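Local atomic coordinates of phage tail sheath protein (PDB entry 3HXL), a protein that probably serves as the sheath subunit of a contractile, phage-like tail. Residues N115-V120 with V133-D138; A96-G101 with A171-I176; L103-K108 with D157-S162. One frame throughout, in Å; residues are numbered along the deposited sequence.

Contact 1 (N115-V120 with V133-D138); sequences NDITLV and VSTLVD
Thr118 and Leu136 form a hydrogen-bonded antiparallel pair, Thr118 N donating a hydrogen bond to Leu136 O at 2.8 Å and Leu136 N donating one back to Thr118 O. Val120 and Ser134 exchange bonds in the same way, and Asp138 N to Asp116 O (3.0 Å) carries the pattern one step past the strand end. Between these pairs the CA hydrogens help: Ile117 CA lies 3.1 Å from Leu136 O. Antiparallel (155° between the axes of the short segments) and successive in the chain, strands 117-123 and 131-137 form a beta hairpin in the beta-sandwich domain of the sheath protein.

Apolar contacts occur on both faces. Ile117, Leu119, Thr135 and Val137 face the sandwich interior. There Leu119 CG stands anti to the backbone N (chi1 169°), an orientation from which CD1 meets Val133 CG1 at 3.6 Å, while Ile117 CG2 and Thr135 CG2 lie side by side. On the other face Val120 CG2 rests against Leu136 CD1 at 3.8 Å.

Charge gathers at the hairpin's open end. The side chains of Asp116 and Asp138 lie side by side and point the same way, their carboxylate planes 40° apart, with Asp116 OD2 only 3.9 Å from Asp138 OD1. Arg113 NH1 forms salt bridges with OD2 of both aspartates, which probably offsets their repulsion.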
ATOM      1  N   ASN A 115     -18.622  -3.606 -20.358  1.00 29.73           N
ATOM      2  CA  ASN A 115     -20.003  -3.455 -20.811  1.00 31.30           C
ATOM      3  C   ASN A 115     -20.436  -1.991 -20.934  1.00 30.79           C
ATOM      4  O   ASN A 115     -21.535  -1.704 -21.409  1.00 27.87           O
ATOM      5  CB  ASN A 115     -20.970  -4.194 -19.881  1.00 33.68           C
ATOM      6  CG  ASN A 115     -20.643  -5.669 -19.744  1.00 41.26           C
ATOM      7  OD1 ASN A 115     -20.368  -6.358 -20.733  1.00 36.26           O
ATOM      8  ND2 ASN A 115     -20.685  -6.166 -18.513  1.00 39.73           N
ATOM      9  N   ASP A 116     -19.582  -1.066 -20.506  1.00 30.32           N
ATOM     10  CA  ASP A 116     -19.908   0.357 -20.607  1.00 28.08           C
ATOM     11  C   ASP A 116     -19.336   0.928 -21.897  1.00 29.41           C
ATOM     12  O   ASP A 116     -19.366   2.137 -22.124  1.00 28.74           O
ATOM     13  CB  ASP A 116     -19.334   1.147 -19.429  1.00 30.11           C
ATOM     14  CG  ASP A 116     -19.888   0.699 -18.091  1.00 31.23           C
ATOM     15  OD1 ASP A 116     -21.019   0.178 -18.056  1.00 30.07           O
ATOM     16  OD2 ASP A 116     -19.190   0.886 -17.072  1.00 30.15           O
ATOM     17  N   ILE A 117     -18.797   0.050 -22.734  1.00 28.09           N
ATOM     18  CA  ILE A 117     -18.213   0.466 -24.000  1.00 21.70           C
ATOM     19  C   ILE A 117     -19.209   0.213 -25.124  1.00 24.84           C
ATOM     20  O   ILE A 117     -19.900  -0.806 -25.136  1.00 26.67           O
ATOM     21  CB  ILE A 117     -16.922  -0.319 -24.295  1.00 20.38           C
ATOM     22  CG1 ILE A 117     -15.984  -0.247 -23.084  1.00 22.67           C
ATOM     23  CG2 ILE A 117     -16.227   0.265 -25.525  1.00 23.42           C
ATOM     24  CD1 ILE A 117     -14.708  -1.049 -23.242  1.00 18.72           C
ATOM     25  N   THR A 118     -19.285   1.147 -26.062  1.00 27.72           N
ATOM     26  CA  THR A 118     -20.190   1.004 -27.196  1.00 28.36           C
ATOM     27  C   THR A 118     -19.486   1.401 -28.483  1.00 30.37           C
ATOM     28  O   THR A 118     -18.809   2.429 -28.545  1.00 23.83           O
ATOM     29  CB  THR A 118     -21.453   1.878 -27.030  1.00 28.97           C
ATOM     30  OG1 THR A 118     -22.182   1.451 -25.874  1.00 30.55           O
ATOM     31  CG2 THR A 118     -22.355   1.755 -28.256  1.00 27.84           C
ATOM     32  N   LEU A 119     -19.651   0.572 -29.506  1.00 27.55           N
ATOM     33  CA  LEU A 119     -19.040   0.817 -30.806  1.00 26.72           C
ATOM     34  C   LEU A 119     -19.997   1.575 -31.720  1.00 28.85           C
ATOM     35  O   LEU A 119     -21.192   1.286 -31.759  1.00 28.67           O
ATOM     36  CB  LEU A 119     -18.663  -0.510 -31.467  1.00 23.47           C
ATOM     37  CG  LEU A 119     -18.260  -0.428 -32.941  1.00 31.26           C
ATOM     38  CD1 LEU A 119     -16.914   0.260 -33.066  1.00 32.33           C
ATOM     39  CD2 LEU A 119     -18.205  -1.827 -33.534  1.00 30.63           C
ATOM     40  N   VAL A 120     -19.456   2.545 -32.447  1.00 28.37           N
ATOM     41  CA  VAL A 120     -20.230   3.342 -33.388  1.00 30.84           C
ATOM     42  C   VAL A 120     -19.459   3.414 -34.705  1.00 30.61           C
ATOM     43  O   VAL A 120     -18.298   3.836 -34.733  1.00 25.41           O
ATOM     44  CB  VAL A 120     -20.469   4.775 -32.851  1.00 32.59           C
ATOM     45  CG1 VAL A 120     -21.193   5.617 -33.903  1.00 33.38           C
ATOM     46  CG2 VAL A 120     -21.300   4.720 -31.573  1.00 29.08           C
ATOM     47  N   VAL A 133     -15.007   5.246 -37.111  1.00 26.28           N
ATOM     48  CA  VAL A 133     -15.189   4.256 -36.054  1.00 26.69           C
ATOM     49  C   VAL A 133     -14.888   4.901 -34.709  1.00 26.69           C
ATOM     50  O   VAL A 133     -13.744   5.245 -34.405  1.00 24.85           O
ATOM     51  CB  VAL A 133     -14.262   3.036 -36.256  1.00 28.36           C
ATOM     52  CG1 VAL A 133     -14.560   1.973 -35.203  1.00 23.53           C
ATOM     53  CG2 VAL A 133     -14.458   2.470 -37.649  1.00 23.25           C
ATOM     54  N   SER A 134     -15.928   5.073 -33.906  1.00 24.79           N
ATOM     55  CA  SER A 134     -15.764   5.697 -32.608  1.00 29.53           C
ATOM     56  C   SER A 134     -16.000   4.725 -31.462  1.00 28.47           C
ATOM     57  O   SER A 134     -16.836   3.821 -31.547  1.00 30.72           O
ATOM     58  CB  SER A 134     -16.707   6.897 -32.494  1.00 32.60           C
ATOM     59  OG  SER A 134     -16.381   7.875 -33.467  1.00 29.17           O
ATOM     60  N   THR A 135     -15.235   4.914 -30.394  1.00 30.94           N
ATOM     61  CA  THR A 135     -15.352   4.082 -29.208  1.00 28.77           C
ATOM     62  C   THR A 135     -15.952   4.954 -28.113  1.00 25.10           C
ATOM     63  O   THR A 135     -15.378   5.978 -27.735  1.00 26.06           O
ATOM     64  CB  THR A 135     -13.969   3.561 -28.749  1.00 29.73           C
ATOM     65  OG1 THR A 135     -13.350   2.853 -29.827  1.00 21.33           O
ATOM     66  CG2 THR A 135     -14.117   2.624 -27.558  1.00 28.82           C
ATOM     67  N   LEU A 136     -17.119   4.553 -27.623  1.00 27.16           N
ATOM     68  CA  LEU A 136     -17.802   5.297 -26.576  1.00 26.17           C
ATOM     69  C   LEU A 136     -17.761   4.568 -25.248  1.00 22.30           C
ATOM     70  O   LEU A 136     -17.866   3.342 -25.189  1.00 25.45           O
ATOM     71  CB  LEU A 136     -19.264   5.548 -26.955  1.00 23.70           C
ATOM     72  CG  LEU A 136     -19.589   6.702 -27.913  1.00 29.30           C
ATOM     73  CD1 LEU A 136     -18.856   6.533 -29.223  1.00 29.43           C
ATOM     74  CD2 LEU A 136     -21.091   6.745 -28.134  1.00 29.93           C
ATOM     75  N   VAL A 137     -17.605   5.345 -24.186  1.00 23.02           N
ATOM     76  CA  VAL A 137     -17.573   4.824 -22.826  1.00 30.31           C
ATOM     77  C   VAL A 137     -18.565   5.664 -22.036  1.00 31.26           C
ATOM     78  O   VAL A 137     -18.365   6.868 -21.863  1.00 34.90           O
ATOM     79  CB  VAL A 137     -16.174   4.964 -22.203  1.00 27.03           C
ATOM     80  CG1 VAL A 137     -16.193   4.461 -20.769  1.00 33.55           C
ATOM     81  CG2 VAL A 137     -15.162   4.179 -23.024  1.00 22.68           C
ATOM     82  N   ASP A 138     -19.628   5.024 -21.560  1.00 28.77           N
ATOM     83  CA  ASP A 138     -20.679   5.718 -20.824  1.00 39.71           C
ATOM     84  C   ASP A 138     -21.253   6.824 -21.702  1.00 40.39           C
ATOM     85  O   ASP A 138     -21.570   7.910 -21.219  1.00 37.73           O
ATOM     86  CB  ASP A 138     -20.149   6.327 -19.522  1.00 38.64           C
ATOM     87  CG  ASP A 138     -19.845   5.283 -18.464  1.00 30.43           C
ATOM     88  OD1 ASP A 138     -20.576   4.274 -18.388  1.00 37.21           O
ATOM     89  OD2 ASP A 138     -18.884   5.483 -17.696  1.00 31.46           O
TER
HETATM   90  O   HOH W   1     -22.657   2.325 -19.516  1.00 35.53           O
HETATM   91  O   HOH W   2     -18.640   6.954 -35.305  1.00 35.69           O

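Contact 2 (A96-G101 with A171-I176); sequences AAVTVG and AGAPLI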
ATOM      1  N   ALA A  96     -15.519  -8.064 -22.281  1.00 25.31           N
ATOM      2  CA  ALA A  96     -16.761  -7.807 -22.989  1.00 30.65           C
ATOM      3  C   ALA A  96     -16.406  -7.692 -24.464  1.00 30.78           C
ATOM      4  O   ALA A  96     -15.260  -7.397 -24.813  1.00 25.64           O
ATOM      5  CB  ALA A  96     -17.398  -6.515 -22.501  1.00 29.99           C
ATOM      6  N   ALA A  97     -17.380  -7.927 -25.331  1.00 27.45           N
ATOM      7  CA  ALA A  97     -17.121  -7.843 -26.759  1.00 26.07           C
ATOM      8  C   ALA A  97     -18.412  -7.751 -27.557  1.00 28.40           C
ATOM      9  O   ALA A  97     -19.503  -7.937 -27.023  1.00 27.50           O
ATOM     10  CB  ALA A  97     -16.313  -9.056 -27.208  1.00 21.21           C
ATOM     11  N   VAL A  98     -18.269  -7.444 -28.842  1.00 33.50           N
ATOM     12  CA  VAL A  98     -19.409  -7.332 -29.741  1.00 29.23           C
ATOM     13  C   VAL A  98     -18.896  -7.490 -31.169  1.00 29.68           C
ATOM     14  O   VAL A  98     -17.765  -7.107 -31.475  1.00 27.03           O
ATOM     15  CB  VAL A  98     -20.123  -5.956 -29.583  1.00 32.79           C
ATOM     16  CG1 VAL A  98     -19.215  -4.825 -30.050  1.00 30.81           C
ATOM     17  CG2 VAL A  98     -21.434  -5.955 -30.360  1.00 30.70           C
ATOM     18  N   THR A  99     -19.716  -8.083 -32.032  1.00 31.80           N
ATOM     19  CA  THR A  99     -19.344  -8.284 -33.426  1.00 26.53           C
ATOM     20  C   THR A  99     -20.351  -7.612 -34.353  1.00 28.67           C
ATOM     21  O   THR A  99     -21.558  -7.791 -34.212  1.00 30.97           O
ATOM     22  CB  THR A  99     -19.269  -9.791 -33.797  1.00 30.43           C
ATOM     23  OG1 THR A  99     -18.211 -10.420 -33.062  1.00 30.64           O
ATOM     24  CG2 THR A  99     -18.999  -9.961 -35.293  1.00 24.32           C
ATOM     25  N   VAL A 100     -19.839  -6.828 -35.293  1.00 30.73           N
ATOM     26  CA  VAL A 100     -20.671  -6.140 -36.270  1.00 30.98           C
ATOM     27  C   VAL A 100     -20.105  -6.512 -37.635  1.00 32.75           C
ATOM     28  O   VAL A 100     -19.068  -5.992 -38.057  1.00 26.87           O
ATOM     29  CB  VAL A 100     -20.617  -4.608 -36.079  1.00 31.39           C
ATOM     30  CG1 VAL A 100     -21.485  -3.916 -37.123  1.00 34.52           C
ATOM     31  CG2 VAL A 100     -21.095  -4.245 -34.679  1.00 37.43           C
ATOM     32  N   GLY A 101     -20.780  -7.432 -38.315  1.00 34.16           N
ATOM     33  CA  GLY A 101     -20.313  -7.872 -39.615  1.00 31.28           C
ATOM     34  C   GLY A 101     -19.022  -8.659 -39.491  1.00 27.53           C
ATOM     35  O   GLY A 101     -18.979  -9.700 -38.831  1.00 30.43           O
ATOM     36  N   ALA A 171     -25.374   2.186 -35.565  1.00 32.12           N
ATOM     37  CA  ALA A 171     -25.708   3.375 -34.799  1.00 36.77           C
ATOM     38  C   ALA A 171     -25.207   3.200 -33.373  1.00 36.52           C
ATOM     39  O   ALA A 171     -24.899   4.172 -32.689  1.00 40.16           O
ATOM     40  CB  ALA A 171     -27.222   3.597 -34.805  1.00 32.84           C
ATOM     41  N   GLY A 172     -25.118   1.950 -32.934  1.00 38.47           N
ATOM     42  CA  GLY A 172     -24.653   1.680 -31.588  1.00 38.34           C
ATOM     43  C   GLY A 172     -24.622   0.197 -31.302  1.00 37.53           C
ATOM     44  O   GLY A 172     -25.660  -0.463 -31.307  1.00 36.57           O
ATOM     45  N   ALA A 173     -23.422  -0.324 -31.060  1.00 31.94           N
ATOM     46  CA  ALA A 173     -23.239  -1.737 -30.764  1.00 32.76           C
ATOM     47  C   ALA A 173     -22.444  -1.873 -29.471  1.00 33.86           C
ATOM     48  O   ALA A 173     -21.219  -1.958 -29.490  1.00 31.79           O
ATOM     49  CB  ALA A 173     -22.500  -2.419 -31.908  1.00 30.36           C
ATOM     50  N   PRO A 174     -23.139  -1.879 -28.326  1.00 33.70           N
ATOM     51  CA  PRO A 174     -22.499  -2.005 -27.014  1.00 34.09           C
ATOM     52  C   PRO A 174     -21.821  -3.358 -26.843  1.00 30.44           C
ATOM     53  O   PRO A 174     -22.341  -4.379 -27.291  1.00 32.18           O
ATOM     54  CB  PRO A 174     -23.667  -1.828 -26.043  1.00 39.39           C
ATOM     55  CG  PRO A 174     -24.616  -0.949 -26.806  1.00 37.16           C
ATOM     56  CD  PRO A 174     -24.573  -1.576 -28.176  1.00 36.97           C
ATOM     57  N   LEU A 175     -20.653  -3.369 -26.212  1.00 31.73           N
ATOM     58  CA  LEU A 175     -19.961  -4.628 -25.981  1.00 25.10           C
ATOM     59  C   LEU A 175     -20.681  -5.307 -24.821  1.00 24.78           C
ATOM     60  O   LEU A 175     -21.214  -4.632 -23.945  1.00 29.95           O
ATOM     61  CB  LEU A 175     -18.491  -4.384 -25.623  1.00 28.09           C
ATOM     62  CG  LEU A 175     -17.520  -4.032 -26.755  1.00 24.61           C
ATOM     63  CD1 LEU A 175     -17.807  -2.645 -27.308  1.00 24.61           C
ATOM     64  CD2 LEU A 175     -16.094  -4.100 -26.218  1.00 19.62           C
ATOM     65  N   ILE A 176     -20.718  -6.634 -24.823  1.00 28.46           N
ATOM     66  CA  ILE A 176     -21.392  -7.357 -23.751  1.00 31.74           C
ATOM     67  C   ILE A 176     -20.639  -8.603 -23.314  1.00 25.59           C
ATOM     68  O   ILE A 176     -19.596  -8.943 -23.873  1.00 29.56           O
ATOM     69  CB  ILE A 176     -22.829  -7.780 -24.154  1.00 34.90           C
ATOM     70  CG1 ILE A 176     -22.784  -8.732 -25.353  1.00 38.71           C
ATOM     71  CG2 ILE A 176     -23.668  -6.551 -24.471  1.00 32.02           C
ATOM     72  CD1 ILE A 176     -22.399  -8.073 -26.657  1.00 56.22           C
TER
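Val98 projects from 96-101 into a shallow hollow floored by the backbone carbonyls of Ala173 and Pro174, with the Ala173 methyl and the Leu175 side chain as its sides. Here two edge strands of the beta sandwich, 97-100 of one sheet and 170-174 of the other, come together. The axes of the short segments stay 7.2 Å apart at 146°, too far for continuous pairing. A single antiparallel bridge, Ala97 with Ile176, joins the backbones at one end, and side chains occupy the widening gap beyond it.

Val98 fits by both branches. CG1, lodged between the backbone N and the carbonyl carbon (chi1 67°), lies 3.5 Å from Ala173 O and reaches Leu175 CD1 at 3.8 Å, the two side chains crossing at about a right angle. CG2, anti to the backbone N, reaches across to Ala173 CB, 4.0 Å away. That small methyl is shared: Val100 CG2 meets it at 3.6 Å, so Ala173 is a low bump touched by two valines. At the bridged end Leu175 packs against the backbone of Ala96 and Ala97, CG near Ala97 CA and CD2 near Ala96 O, its CB 3.9 Å from Ala96 CB. Leu175 and Val100 also touch Ile117 and Leu119 respectively, which ties this seam to the neighbouring strand 117-123.

Two backbone bonds close the bridge. Ala97 N donates to Ile176 O, slightly tilted from the carbonyl plane. The return bond, 2.8 Å from Ile176 N to Ala97 O, is nearly straight at its hydrogen, yet Ile176 N stands above the plane of the Ala97 carbonyl, 40° out of it.

Contact 3 (L103-K108 with D157-S162); sequences LTVTAK and DWVIFS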
ATOM      1  N   LEU A 103     -16.204  -7.213 -38.333  1.00 25.44           N
ATOM      2  CA  LEU A 103     -15.477  -6.629 -37.214  1.00 27.17           C
ATOM      3  C   LEU A 103     -15.886  -7.101 -35.830  1.00 24.37           C
ATOM      4  O   LEU A 103     -17.069  -7.189 -35.508  1.00 24.20           O
ATOM      5  CB  LEU A 103     -15.603  -5.103 -37.251  1.00 24.43           C
ATOM      6  CG  LEU A 103     -14.903  -4.338 -36.123  1.00 25.20           C
ATOM      7  CD1 LEU A 103     -13.397  -4.455 -36.285  1.00 18.69           C
ATOM      8  CD2 LEU A 103     -15.332  -2.872 -36.160  1.00 26.39           C
ATOM      9  N   THR A 104     -14.886  -7.408 -35.015  1.00 25.30           N
ATOM     10  CA  THR A 104     -15.126  -7.811 -33.641  1.00 24.05           C
ATOM     11  C   THR A 104     -14.339  -6.828 -32.792  1.00 24.40           C
ATOM     12  O   THR A 104     -13.179  -6.530 -33.087  1.00 25.83           O
ATOM     13  CB  THR A 104     -14.653  -9.253 -33.369  1.00 26.11           C
ATOM     14  OG1 THR A 104     -15.563 -10.180 -33.978  1.00 29.86           O
ATOM     15  CG2 THR A 104     -14.604  -9.521 -31.871  1.00 29.46           C
ATOM     16  N   VAL A 105     -14.997  -6.292 -31.769  1.00 26.48           N
ATOM     17  CA  VAL A 105     -14.385  -5.335 -30.854  1.00 25.37           C
ATOM     18  C   VAL A 105     -14.408  -5.980 -29.475  1.00 20.43           C
ATOM     19  O   VAL A 105     -15.473  -6.330 -28.963  1.00 26.55           O
ATOM     20  CB  VAL A 105     -15.182  -4.017 -30.789  1.00 28.01           C
ATOM     21  CG1 VAL A 105     -14.427  -2.996 -29.947  1.00 27.11           C
ATOM     22  CG2 VAL A 105     -15.419  -3.488 -32.191  1.00 26.87           C
ATOM     23  N   THR A 106     -13.229  -6.131 -28.887  1.00 23.72           N
ATOM     24  CA  THR A 106     -13.091  -6.761 -27.584  1.00 27.01           C
ATOM     25  C   THR A 106     -12.396  -5.835 -26.588  1.00 25.59           C
ATOM     26  O   THR A 106     -11.400  -5.189 -26.919  1.00 22.04           O
ATOM     27  CB  THR A 106     -12.278  -8.063 -27.719  1.00 31.54           C
ATOM     28  OG1 THR A 106     -12.830  -8.851 -28.783  1.00 21.05           O
ATOM     29  CG2 THR A 106     -12.313  -8.860 -26.427  1.00 25.38           C
ATOM     30  N   ALA A 107     -12.935  -5.773 -25.374  1.00 23.80           N
ATOM     31  CA  ALA A 107     -12.373  -4.940 -24.315  1.00 25.08           C
ATOM     32  C   ALA A 107     -10.902  -5.282 -24.093  1.00 24.84           C
ATOM     33  O   ALA A 107     -10.493  -6.437 -24.240  1.00 20.71           O
ATOM     34  CB  ALA A 107     -13.157  -5.143 -23.026  1.00 23.84           C
ATOM     35  N   LYS A 108     -10.110  -4.276 -23.735  1.00 20.76           N
ATOM     36  CA  LYS A 108      -8.684  -4.475 -23.493  1.00 22.03           C
ATOM     37  C   LYS A 108      -8.463  -5.358 -22.268  1.00 21.59           C
ATOM     38  O   LYS A 108      -7.566  -6.201 -22.252  1.00 19.73           O
ATOM     39  CB  LYS A 108      -7.990  -3.124 -23.287  1.00 26.61           C
ATOM     40  CG  LYS A 108      -6.473  -3.209 -23.161  1.00 29.91           C
ATOM     41  CD  LYS A 108      -5.859  -1.822 -23.052  1.00 28.03           C
ATOM     42  CE  LYS A 108      -4.340  -1.877 -22.966  1.00 36.68           C
ATOM     43  NZ  LYS A 108      -3.769  -0.505 -22.843  1.00 35.22           N
ATOM     44  N   ASP A 157      -6.910   2.632 -26.074  1.00 28.01           N
ATOM     45  CA  ASP A 157      -6.773   2.306 -24.658  1.00 29.48           C
ATOM     46  C   ASP A 157      -7.965   1.538 -24.093  1.00 33.14           C
ATOM     47  O   ASP A 157      -7.946   1.116 -22.935  1.00 31.98           O
ATOM     48  CB  ASP A 157      -6.551   3.574 -23.825  1.00 33.58           C
ATOM     49  CG  ASP A 157      -5.359   4.385 -24.295  1.00 36.35           C
ATOM     50  OD1 ASP A 157      -4.332   3.788 -24.684  1.00 39.14           O
ATOM     51  OD2 ASP A 157      -5.445   5.632 -24.258  1.00 48.25           O
ATOM     52  N   TRP A 158      -8.997   1.335 -24.906  1.00 28.26           N
ATOM     53  CA  TRP A 158     -10.184   0.632 -24.428  1.00 22.05           C
ATOM     54  C   TRP A 158     -10.505  -0.703 -25.082  1.00 27.17           C
ATOM     55  O   TRP A 158     -10.986  -1.618 -24.413  1.00 22.29           O
ATOM     56  CB  TRP A 158     -11.403   1.534 -24.556  1.00 25.01           C
ATOM     57  CG  TRP A 158     -11.343   2.715 -23.669  1.00 29.87           C
ATOM     58  CD1 TRP A 158     -10.850   3.951 -23.971  1.00 30.97           C
ATOM     59  CD2 TRP A 158     -11.791   2.776 -22.314  1.00 24.45           C
ATOM     60  NE1 TRP A 158     -10.973   4.788 -22.883  1.00 25.10           N
ATOM     61  CE2 TRP A 158     -11.549   4.091 -21.853  1.00 24.82           C
ATOM     62  CE3 TRP A 158     -12.382   1.849 -21.447  1.00 23.00           C
ATOM     63  CZ2 TRP A 158     -11.873   4.499 -20.556  1.00 24.37           C
ATOM     64  CZ3 TRP A 158     -12.705   2.255 -20.157  1.00 21.71           C
ATOM     65  CH2 TRP A 158     -12.451   3.572 -19.726  1.00 23.06           C
ATOM     66  N   VAL A 159     -10.261  -0.813 -26.385  1.00 23.81           N
ATOM     67  CA  VAL A 159     -10.564  -2.052 -27.088  1.00 24.20           C
ATOM     68  C   VAL A 159      -9.536  -2.474 -28.126  1.00 27.02           C
ATOM     69  O   VAL A 159      -8.669  -1.695 -28.534  1.00 19.96           O
ATOM     70  CB  VAL A 159     -11.927  -1.971 -27.811  1.00 23.75           C
ATOM     71  CG1 VAL A 159     -13.030  -1.661 -26.814  1.00 27.18           C
ATOM     72  CG2 VAL A 159     -11.877  -0.912 -28.903  1.00 18.02           C
ATOM     73  N   ILE A 160      -9.660  -3.730 -28.544  1.00 17.49           N
ATOM     74  CA  ILE A 160      -8.801  -4.327 -29.554  1.00 22.18           C
ATOM     75  C   ILE A 160      -9.722  -4.701 -30.711  1.00 22.83           C
ATOM     76  O   ILE A 160     -10.772  -5.308 -30.499  1.00 19.89           O
ATOM     77  CB  ILE A 160      -8.115  -5.618 -29.036  1.00 25.28           C
ATOM     78  CG1 ILE A 160      -7.223  -5.301 -27.829  1.00 35.99           C
ATOM     79  CG2 ILE A 160      -7.306  -6.258 -30.152  1.00 26.25           C
ATOM     80  CD1 ILE A 160      -6.057  -4.385 -28.143  1.00 39.47           C
ATOM     81  N   PHE A 161      -9.336  -4.327 -31.925  1.00 19.50           N
ATOM     82  CA  PHE A 161     -10.141  -4.633 -33.102  1.00 22.68           C
ATOM     83  C   PHE A 161      -9.643  -5.914 -33.756  1.00 24.08           C
ATOM     84  O   PHE A 161      -8.437  -6.126 -33.883  1.00 21.20           O
ATOM     85  CB  PHE A 161     -10.063  -3.481 -34.103  1.00 22.46           C
ATOM     86  CG  PHE A 161     -10.594  -2.184 -33.574  1.00 24.31           C
ATOM     87  CD1 PHE A 161     -11.962  -1.981 -33.442  1.00 18.16           C
ATOM     88  CD2 PHE A 161      -9.725  -1.169 -33.190  1.00 25.44           C
ATOM     89  CE1 PHE A 161     -12.458  -0.781 -32.939  1.00 25.23           C
ATOM     90  CE2 PHE A 161     -10.209   0.037 -32.684  1.00 20.68           C
ATOM     91  CZ  PHE A 161     -11.576   0.231 -32.558  1.00 19.46           C
ATOM     92  N   SER A 162     -10.573  -6.770 -34.163  1.00 23.70           N
ATOM     93  CA  SER A 162     -10.212  -8.028 -34.806  1.00 20.45           C
ATOM     94  C   SER A 162     -11.141  -8.323 -35.978  1.00 21.26           C
ATOM     95  O   SER A 162     -12.251  -7.793 -36.056  1.00 19.89           O
ATOM     96  CB  SER A 162     -10.271  -9.181 -33.796  1.00 19.45           C
ATOM     97  OG  SER A 162     -11.570  -9.315 -33.245  1.00 24.36           O
TER
HETATM   98  O   HOH W   3     -11.363  -7.977 -31.052  1.00 23.53           O
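Thr104 and Ser162 exchange two backbone hydrogen bonds, Ser162 N to Thr104 O at 2.8 Å and Thr104 N to Ser162 O at 2.9 Å. Two residues on, Thr106 and Ile160 repeat the exchange, with Ile160 N at 2.8 Å from Thr106 O and in its carbonyl plane. A fifth bond, Lys108 N to Trp158 O, is bent to 149°, and its donor stands 39° out of the carbonyl plane; it lies beyond the Ala107-Val159 pair, whose side chains diverge.

One water joins the polar face. It donates to Thr104 O and Ile160 O and is hydrogen-bonded also to Thr106 OG1 and, at 2.6 Å, to Ser162 OG, so two carbonyls and two hydroxyls surround it. Ser162 OG, held between the backbone N and the carbonyl carbon (chi1 60°), is thereby brought over the partner strand, 3.1 Å from Thr104 CB. Thr104 OG1 bonds instead to Thr99 OG1 on the adjoining strand.

The opposite face is apolar. Val105 CG1 presses on Val159 CB at 3.4 Å, closer than usual van der Waals contact, while its other branch, CG2, lies 4.0 Å from Phe161 CD1; Val105 and Phe161 run side by side. Leu103 CD1 approaches the same ring carbon from the N-terminal side of Val105. At the far end the extended Lys108 chain passes Asp157, CD packing on its carbonyl oxygen.

Leu119, Thr135 and Val133 of the hairpin sheet pack against this apolar side. One face thus carries threonine and serine hydroxyls and a bound water. Packed by its other face on the sheet of 117-123 and 131-137, the three-stranded antiparallel sheet 97-100, 103-107 and 159-162 forms one half of the beta sandwich.

Overall arrangement
All three contacts belong to the beta-sandwich domain, far out from the centre of the chain. Contacts 1 and 3 each pair strands within one sheet, and their inward faces meet to form the core: Leu119 packs on Val105, Ile117 on Val159 and Val137 on Trp158. Contact 2 instead joins an edge strand of each sheet, has the smallest buried area and relies on one bridge plus alanine, valine and leucine packing. It shares a sheet with each of the others, through Leu119 O to Ala173 N and Ala96 O to Ala107 N. Side-chain polar chemistry lies mostly at the margins: two neighbouring aspartates, bridged by Arg113, at the end of contact 1, a water on the outer face of contact 3.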